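Local coordinates for bile acid 7a-dehydratase, BaiE (PDB 4L8P), which probably catalyses the elimination of the 7-alpha-hydroxyl group, as water, from bile-acid intermediates in an intestinal bacterium, at residues Arg51-Asp54 with Glu60-Thr63; Ile128-Lys133 with Thr180-Lys185. All blocks are in the same frame, centred on the assembly; numbering follows the deposited sequence.

In the fold
From the N terminus the chain runs out along helix 22-55, and contact 1, with five residues between its segments, closes the tight corner that takes it into the short helix 58-62. Contact 2 closes a much longer loop: between Lys133 and Thr180 the chain travels out and back through strands 137-152 and 155-172 before strand 178-182 returns it beside the end of strand 116-129. The loops follow in series, neither enclosing the other. Contact 1 packs two helices on the concave side of the curved sheet; contact 2 fastens the C-terminal tail to the sheet's end. Their centres lie about 19 Å apart, yet Asp54 O packs on His184 CE1, and both contacts touch the second subunit.

Contact 1. Residues Arg51-Asp54 with Glu60-Thr63; sequences RCLD and ELET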
loop_
_atom_site.group_PDB
_atom_site.type_symbol
_atom_site.label_atom_id
_atom_site.label_comp_id
_atom_site.label_asym_id
_atom_site.label_seq_id
_atom_site.Cartn_x
_atom_site.Cartn_y
_atom_site.Cartn_z
ATOM N N ARG A 51 2.477 -11.465 -5.087
ATOM C CA ARG A 51 3.571 -11.539 -6.036
ATOM C C ARG A 51 3.581 -12.888 -6.772
ATOM O O ARG A 51 3.745 -12.941 -7.995
ATOM C CB ARG A 51 4.895 -11.250 -5.301
ATOM C CG ARG A 51 6.148 -11.403 -6.114
ATOM C CD ARG A 51 7.361 -10.892 -5.315
ATOM N NE ARG A 51 7.569 -11.518 -4.003
ATOM C CZ ARG A 51 8.146 -12.715 -3.800
ATOM N NH1 ARG A 51 8.545 -13.471 -4.824
ATOM N NH2 ARG A 51 8.302 -13.171 -2.560
ATOM N N CYS A 52 3.387 -13.980 -6.038
ATOM C CA CYS A 52 3.347 -15.303 -6.666
ATOM C C CYS A 52 2.084 -15.498 -7.523
ATOM O O CYS A 52 2.150 -16.141 -8.582
ATOM C CB CYS A 52 3.453 -16.400 -5.626
ATOM S SG CYS A 52 5.058 -16.448 -4.804
ATOM N N LEU A 53 0.957 -14.956 -7.061
ATOM C CA LEU A 53 -0.298 -15.037 -7.796
ATOM C C LEU A 53 -0.166 -14.379 -9.172
ATOM O O LEU A 53 -0.486 -14.973 -10.201
ATOM C CB LEU A 53 -1.419 -14.371 -6.998
ATOM C CG LEU A 53 -2.825 -14.283 -7.615
ATOM C CD1 LEU A 53 -3.379 -15.675 -7.837
ATOM C CD2 LEU A 53 -3.740 -13.502 -6.718
ATOM N N ASP A 54 0.298 -13.131 -9.170
ATOM C CA ASP A 54 0.404 -12.374 -10.415
ATOM C C ASP A 54 1.577 -12.822 -11.264
ATOM O O ASP A 54 1.508 -12.778 -12.501
ATOM C CB ASP A 54 0.431 -10.895 -10.102
ATOM C CG ASP A 54 -0.879 -10.402 -9.519
ATOM O OD1 ASP A 54 -1.962 -10.965 -9.828
ATOM O OD2 ASP A 54 -0.814 -9.452 -8.730
ATOM N N GLU A 60 5.533 -21.848 -5.615
ATOM C CA GLU A 60 5.827 -20.878 -4.545
ATOM C C GLU A 60 4.566 -20.355 -3.844
ATOM O O GLU A 60 4.523 -20.275 -2.604
ATOM C CB GLU A 60 6.716 -19.731 -5.056
ATOM C CG GLU A 60 7.364 -18.943 -3.921
ATOM C CD GLU A 60 8.465 -17.987 -4.368
ATOM O OE1 GLU A 60 8.728 -17.845 -5.588
ATOM O OE2 GLU A 60 9.078 -17.362 -3.478
ATOM N N LEU A 61 3.510 -20.048 -4.606
ATOM C CA LEU A 61 2.248 -19.638 -3.985
ATOM C C LEU A 61 1.727 -20.693 -3.007
ATOM O O LEU A 61 1.212 -20.384 -1.926
ATOM C CB LEU A 61 1.185 -19.371 -5.035
ATOM C CG LEU A 61 -0.100 -18.742 -4.469
ATOM C CD1 LEU A 61 -0.686 -17.846 -5.547
ATOM C CD2 LEU A 61 -1.173 -19.760 -4.089
ATOM N N GLU A 62 1.857 -21.966 -3.375
ATOM C CA GLU A 62 1.409 -23.059 -2.519
ATOM C C GLU A 62 2.044 -23.023 -1.111
ATOM O O GLU A 62 1.393 -23.382 -0.139
ATOM C CB GLU A 62 1.721 -24.417 -3.190
ATOM C CG GLU A 62 1.034 -25.603 -2.538
ATOM C CD GLU A 62 1.290 -26.915 -3.282
ATOM O OE1 GLU A 62 1.457 -26.871 -4.506
ATOM O OE2 GLU A 62 1.296 -27.974 -2.627
ATOM N N THR A 63 3.271 -22.527 -1.000
ATOM C CA THR A 63 3.984 -22.440 0.294
ATOM C C THR A 63 3.409 -21.380 1.242
ATOM O O THR A 63 3.714 -21.393 2.422
ATOM C CB THR A 63 5.489 -22.170 0.139
ATOM O OG1 THR A 63 5.728 -20.826 -0.328
ATOM C CG2 THR A 63 6.145 -23.179 -0.790
HETATM O O HOH W 1 10.044 -15.428 -1.737
#
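Cys52 and Leu61 meet at the sharp corner where long helix 22-55 gives way to short helix 58-62, two consecutive helices of the cystatin-like, SnoaL-type fold. CB faces CB here, Cys52 to Leu61 at 3.8 Å. The Cys52 thiol is turned anti to its own carbonyl carbon (chi1 -67°), which lays SG against the aliphatic part of Glu60, 3.5 Å from Glu60 CG. On the other flank Leu61 sends one branch across the first helix: its CD1 rests 3.6 Å from Leu53 CA and also brushes Leu53 CB. The two leucine side chains lie alongside, pointing the same way.

Toward Arg51 the contact becomes polar but indirect. Arg51 NH1 and Glu60 OE2 stand 4.2 Å apart, too far for a salt bridge, with the guanidinium and carboxylate planes 74° apart. A water fills in at the guanidinium edge, in its plane: it accepts from Arg51 NH2 at 3.0 Å and donates to Glu60 OE2 at 2.8 Å. The direct ionic partner of Arg51 is Glu108 of the second subunit, bound through NE. Glu60 O accepts from Thr63, three residues on, both the backbone N and, at 2.6 Å, OG1, which Lys48 NZ also reaches.

Leu53 and Leu61 also reach helix 83-93, at Leu90 and Thr87, so three helices share this apolar seam. A pentaethylene glycol beside Leu53, probably from the crystallisation liquor, may mark a pocket, while Asp54 ties helix 22-55 to strand 98-111 through Ser100 and His102.

Contact 2. Residues Ile128-Lys133 with Thr180-Lys185; sequences IFTDGK and TSNMHK
The carboxylate of Asp131 is gripped from both faces at a single oxygen. Lys185 NZ comes in on one face and donates to Asp131 OD2 at 2.8 Å, 37° out of the plane, in a salt bridge. From the other face Thr130 OG1 hydrogen-bonds to the same Asp131 OD2, also at 2.8 Å, on the anti side and 35° out of plane. That hydroxyl also bonds to Glu97 O, so its one proton is shared between two acceptors. A second flat group, the His184 imidazole, has CG of selenomethionine Met183 3.4 Å above the centre of one face.

The lysine chain runs extended from CG and bends only at its last torsion (chi4 -62°), about CD-CE, bringing the ammonium round to Asp131 as CE slides past the Thr130 hydroxyl. Asn182 comes from the opposite direction, its ND2 3.8 Å from Thr130 CG2 and donating to a water, which in turn donates to Thr130 OG1. The other end of that amide serves an Asx turn, the His184 N-H donating to Asn182 OD1 at 2.9 Å from above the carbonyl plane.

Ser181 and Asn182 join a strand of the second subunit, carrying the sheet across the interface. The end of strand 116-129 and the C-terminal tail are thus joined by one salt bridge and one water bridge. With the lysine on OD2, the negative charge of Asp131 is probably drawn toward that oxygen, favouring the ionised acid.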
loop_
_atom_site.group_PDB
_atom_site.type_symbol
_atom_site.label_atom_id
_atom_site.label_comp_id
_atom_site.label_asym_id
_atom_site.label_seq_id
_atom_site.Cartn_x
_atom_site.Cartn_y
_atom_site.Cartn_z
ATOM N N ILE A 128 -6.286 -8.316 -17.538
ATOM C CA ILE A 128 -6.249 -8.086 -18.991
ATOM C C ILE A 128 -6.027 -9.425 -19.715
ATOM O O ILE A 128 -5.072 -10.142 -19.434
ATOM C CB ILE A 128 -5.111 -7.107 -19.379
ATOM C CG1 ILE A 128 -5.337 -5.731 -18.714
ATOM C CG2 ILE A 128 -4.976 -6.992 -20.904
ATOM C CD1 ILE A 128 -4.143 -4.802 -18.751
ATOM N N PHE A 129 -6.928 -9.749 -20.631
ATOM C CA PHE A 129 -6.782 -10.933 -21.477
ATOM C C PHE A 129 -6.160 -10.500 -22.809
ATOM O O PHE A 129 -6.707 -9.639 -23.510
ATOM C CB PHE A 129 -8.142 -11.611 -21.666
ATOM C CG PHE A 129 -8.664 -12.260 -20.416
ATOM C CD1 PHE A 129 -9.427 -11.534 -19.501
ATOM C CD2 PHE A 129 -8.361 -13.597 -20.136
ATOM C CE1 PHE A 129 -9.890 -12.128 -18.335
ATOM C CE2 PHE A 129 -8.826 -14.196 -18.979
ATOM C CZ PHE A 129 -9.593 -13.465 -18.083
ATOM N N THR A 130 -5.037 -11.121 -23.179
ATOM C CA THR A 130 -4.268 -10.680 -24.353
ATOM C C THR A 130 -4.509 -11.523 -25.576
ATOM O O THR A 130 -4.201 -11.083 -26.687
ATOM C CB THR A 130 -2.749 -10.703 -24.072
ATOM O OG1 THR A 130 -2.351 -12.015 -23.689
ATOM C CG2 THR A 130 -2.407 -9.739 -22.944
ATOM N N ASP A 131 -4.988 -12.746 -25.381
ATOM C CA ASP A 131 -5.123 -13.726 -26.480
ATOM C C ASP A 131 -6.216 -14.674 -26.074
ATOM O O ASP A 131 -6.698 -14.605 -24.948
ATOM C CB ASP A 131 -3.814 -14.511 -26.726
ATOM C CG ASP A 131 -2.628 -13.602 -27.082
ATOM O OD1 ASP A 131 -2.475 -13.256 -28.277
ATOM O OD2 ASP A 131 -1.866 -13.189 -26.162
ATOM N N GLY A 132 -6.627 -15.548 -26.990
ATOM C CA GLY A 132 -7.682 -16.517 -26.709
ATOM C C GLY A 132 -9.096 -15.970 -26.869
ATOM O O GLY A 132 -9.305 -14.917 -27.487
ATOM N N LYS A 133 -10.054 -16.703 -26.292
ATOM C CA LYS A 133 -11.495 -16.442 -26.429
ATOM C C LYS A 133 -11.909 -15.128 -25.802
ATOM O O LYS A 133 -12.846 -14.481 -26.265
ATOM C CB LYS A 133 -12.306 -17.555 -25.753
ATOM N N THR A 180 3.376 -3.039 -24.531
ATOM C CA THR A 180 4.789 -3.016 -24.848
ATOM C C THR A 180 5.603 -4.003 -24.018
ATOM O O THR A 180 6.680 -4.396 -24.442
ATOM C CB THR A 180 5.363 -1.600 -24.684
ATOM O OG1 THR A 180 5.147 -1.158 -23.343
ATOM C CG2 THR A 180 4.687 -0.645 -25.658
ATOM N N SER A 181 5.084 -4.407 -22.873
ATOM C CA SER A 181 5.733 -5.397 -22.017
ATOM C C SER A 181 4.683 -6.339 -21.477
ATOM O O SER A 181 3.550 -5.938 -21.154
ATOM C CB SER A 181 6.436 -4.730 -20.830
ATOM O OG SER A 181 7.578 -4.013 -21.228
ATOM N N ASN A 182 5.069 -7.608 -21.342
ATOM C CA ASN A 182 4.181 -8.615 -20.772
ATOM C C ASN A 182 5.065 -9.753 -20.280
ATOM O O ASN A 182 5.631 -10.500 -21.107
ATOM C CB ASN A 182 3.153 -9.091 -21.825
ATOM C CG ASN A 182 2.253 -10.206 -21.321
ATOM O OD1 ASN A 182 2.446 -10.730 -20.220
ATOM N ND2 ASN A 182 1.215 -10.537 -22.100
HETATM N N MSE A 183 5.179 -9.901 -18.955
HETATM C CA MSE A 183 6.099 -10.915 -18.391
HETATM C C MSE A 183 5.712 -12.333 -18.756
HETATM O O MSE A 183 6.570 -13.234 -18.696
HETATM C CB MSE A 183 6.263 -10.782 -16.887
HETATM C CG MSE A 183 4.971 -11.126 -16.174
HETATM SE SE MSE A 183 5.184 -11.123 -14.241
HETATM C CE MSE A 183 6.318 -12.663 -13.911
ATOM N N HIS A 184 4.466 -12.544 -19.172
ATOM C CA HIS A 184 3.956 -13.887 -19.454
ATOM C C HIS A 184 4.202 -14.287 -20.904
ATOM O O HIS A 184 3.877 -15.414 -21.270
ATOM C CB HIS A 184 2.479 -13.978 -19.109
ATOM C CG HIS A 184 2.184 -13.455 -17.741
ATOM N ND1 HIS A 184 2.694 -14.046 -16.607
ATOM C CD2 HIS A 184 1.527 -12.345 -17.325
ATOM C CE1 HIS A 184 2.347 -13.336 -15.550
ATOM N NE2 HIS A 184 1.623 -12.307 -15.956
ATOM N N LYS A 185 4.756 -13.368 -21.699
ATOM C CA LYS A 185 5.298 -13.670 -23.042
ATOM C C LYS A 185 6.825 -13.640 -23.099
ATOM O O LYS A 185 7.414 -14.246 -23.996
ATOM C CB LYS A 185 4.772 -12.646 -24.024
ATOM C CG LYS A 185 3.273 -12.736 -24.235
ATOM C CD LYS A 185 2.810 -11.745 -25.307
ATOM C CE LYS A 185 1.315 -11.851 -25.608
ATOM N NZ LYS A 185 0.903 -13.174 -26.142
HETATM O O HOH W 2 -0.613 -12.687 -21.632
#